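Local structure of papain-like protease (Human betacoronavirus 2c EMC/2012, 4PT5) at residues A[183-188]-A[242-247]. The protein is a cysteine peptidase of the papain-like clan that probably cleaves the viral replicase polyprotein and, as in related coronavirus enzymes, removes ubiquitin-like modifiers. Sequence-based numbering, arbitrary orientation.
Sequences CSARMV and TTPWLL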
loop_
_atom_site.group_PDB
_atom_site.type_symbol
_atom_site.label_atom_id
_atom_site.label_comp_id
_atom_site.label_asym_id
_atom_site.label_seq_id
_atom_site.Cartn_x
_atom_site.Cartn_y
_atom_site.Cartn_z
ATOM N N CYS A 183 2.037 25.226 -9.583
ATOM C CA CYS A 183 2.147 26.011 -10.815
ATOM C C CYS A 183 1.572 25.261 -12.021
ATOM O O CYS A 183 0.949 24.207 -11.867
ATOM C CB CYS A 183 3.606 26.411 -11.067
ATOM S SG CYS A 183 4.771 25.028 -11.127
ATOM N N SER A 184 1.779 25.815 -13.215
ATOM C CA SER A 184 1.277 25.219 -14.453
ATOM C C SER A 184 2.224 24.160 -15.012
ATOM O O SER A 184 3.433 24.389 -15.129
ATOM C CB SER A 184 1.031 26.297 -15.514
ATOM O OG SER A 184 -0.045 27.143 -15.152
ATOM N N ALA A 185 1.661 23.003 -15.349
ATOM C CA ALA A 185 2.392 21.950 -16.047
ATOM C C ALA A 185 1.551 21.391 -17.187
ATOM O O ALA A 185 0.333 21.269 -17.065
ATOM C CB ALA A 185 2.794 20.842 -15.088
ATOM N N ARG A 186 2.211 21.053 -18.293
ATOM C CA ARG A 186 1.529 20.535 -19.477
ATOM C C ARG A 186 2.389 19.514 -20.225
ATOM O O ARG A 186 3.586 19.724 -20.433
ATOM C CB ARG A 186 1.111 21.692 -20.397
ATOM C CG ARG A 186 0.427 21.279 -21.692
ATOM C CD ARG A 186 -0.299 22.449 -22.336
ATOM N NE ARG A 186 -1.649 22.603 -21.799
ATOM C CZ ARG A 186 -2.757 22.171 -22.400
ATOM N NH1 ARG A 186 -2.691 21.561 -23.578
ATOM N NH2 ARG A 186 -3.938 22.358 -21.823
ATOM N N MET A 187 1.762 18.403 -20.610
ATOM C CA MET A 187 2.401 17.366 -21.419
ATOM C C MET A 187 1.420 16.895 -22.493
ATOM O O MET A 187 0.333 16.402 -22.178
ATOM C CB MET A 187 2.855 16.195 -20.537
ATOM C CG MET A 187 3.628 15.103 -21.265
ATOM S SD MET A 187 4.496 13.953 -20.170
ATOM C CE MET A 187 3.129 13.070 -19.418
ATOM N N VAL A 188 1.803 17.065 -23.758
ATOM C CA VAL A 188 0.941 16.701 -24.885
ATOM C C VAL A 188 1.580 15.608 -25.746
ATOM O O VAL A 188 2.606 15.828 -26.396
ATOM C CB VAL A 188 0.555 17.933 -25.744
ATOM C CG1 VAL A 188 -0.260 17.519 -26.963
ATOM C CG2 VAL A 188 -0.225 18.945 -24.916
ATOM N N THR A 242 5.768 21.485 -20.972
ATOM C CA THR A 242 6.089 22.602 -20.089
ATOM C C THR A 242 5.948 22.165 -18.630
ATOM O O THR A 242 4.845 21.871 -18.168
ATOM C CB THR A 242 5.193 23.828 -20.376
ATOM O OG1 THR A 242 5.110 24.044 -21.791
ATOM C CG2 THR A 242 5.755 25.081 -19.707
ATOM N N THR A 243 7.074 22.108 -17.919
ATOM C CA THR A 243 7.107 21.669 -16.515
ATOM C C THR A 243 8.035 22.552 -15.665
ATOM O O THR A 243 8.862 23.278 -16.216
ATOM C CB THR A 243 7.571 20.195 -16.384
ATOM O OG1 THR A 243 8.910 20.056 -16.879
ATOM C CG2 THR A 243 6.646 19.245 -17.136
ATOM N N PRO A 244 7.882 22.513 -14.324
ATOM C CA PRO A 244 8.882 23.129 -13.443
ATOM C C PRO A 244 10.116 22.241 -13.251
ATOM O O PRO A 244 11.195 22.742 -12.927
ATOM C CB PRO A 244 8.131 23.289 -12.118
ATOM C CG PRO A 244 7.086 22.228 -12.143
ATOM C CD PRO A 244 6.672 22.108 -13.581
ATOM N N TRP A 245 9.937 20.937 -13.449
ATOM C CA TRP A 245 11.004 19.935 -13.368
ATOM C C TRP A 245 10.507 18.652 -13.968
ATOM O O TRP A 245 9.302 18.490 -14.178
ATOM C CB TRP A 245 11.444 19.709 -11.921
ATOM C CG TRP A 245 10.298 19.524 -10.954
ATOM C CD1 TRP A 245 9.709 20.490 -10.142
ATOM C CD2 TRP A 245 9.555 18.284 -10.669
ATOM N NE1 TRP A 245 8.691 19.951 -9.396
ATOM C CE2 TRP A 245 8.546 18.634 -9.663
ATOM C CE3 TRP A 245 9.627 16.970 -11.125
ATOM C CZ2 TRP A 245 7.658 17.696 -9.156
ATOM C CZ3 TRP A 245 8.727 16.034 -10.604
ATOM C CH2 TRP A 245 7.767 16.390 -9.645
ATOM N N LEU A 246 11.417 17.721 -14.248
ATOM C CA LEU A 246 11.033 16.444 -14.844
ATOM C C LEU A 246 11.716 15.253 -14.185
ATOM O O LEU A 246 12.941 15.139 -14.201
ATOM C CB LEU A 246 11.314 16.445 -16.353
ATOM C CG LEU A 246 11.078 15.153 -17.149
ATOM C CD1 LEU A 246 9.596 14.814 -17.266
ATOM C CD2 LEU A 246 11.713 15.263 -18.527
ATOM N N LEU A 247 10.904 14.365 -13.619
ATOM C CA LEU A 247 11.396 13.118 -13.051
ATOM C C LEU A 247 11.106 11.966 -14.005
ATOM O O LEU A 247 9.956 11.755 -14.402
ATOM C CB LEU A 247 10.758 12.860 -11.679
ATOM C CG LEU A 247 11.232 11.653 -10.860
ATOM C CD1 LEU A 247 12.645 11.851 -10.329
ATOM C CD2 LEU A 247 10.264 11.383 -9.717
#
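Arg186 and Thr242 face each other as an antiparallel, hydrogen-bonded pair whose backbones exchange two bonds, Arg186 N to Thr242 O at 2.8 Å and Thr242 N to Arg186 O at 2.9 Å, both nearly straight. Ala185 CA also approaches Thr242 O, in a CA-H...O contact beside the N-H bond. The side chains of Arg186 and Thr242 emerge on the same face of the sheet, but the arginine runs out through anti chi1 and chi2 and then turns at chi3 (-86°), its end leading away from the 242-247 segment.

Beyond this pair the contact turns apolar. Cys183 SG, set between its own backbone N and carbonyl carbon (chi1 56°), rests on the CB-CG side of the Pro244 ring, 3.8 Å from Pro244 CG. Ala185 CB approaches the same ring more loosely, 4.3 Å from Pro244 CD. Across the proline, Thr243 OG1 makes a weak 3.1 Å bond to Trp245 O and is also hydrogen-bonded to the backbone N of Gln317, tying the bend to the link between strands 304-315 and 318-320.

The pair closes one end of the pairing between strands 186-193 and 233-242, in the sheet whose far end probably forms the four-cysteine zinc site of the fingers subdomain. After Thr242 the chain leaves this sheet and enters strand 245-250 of the neighbouring one, where Leu246 pairs by backbone hydrogen bond with Phe314 of strand 304-315. Helix 206-209 packs against the bend, touching Met187, Pro244 and Trp245, while Trp245 NE1 is hydrogen-bonded to Lys126 O.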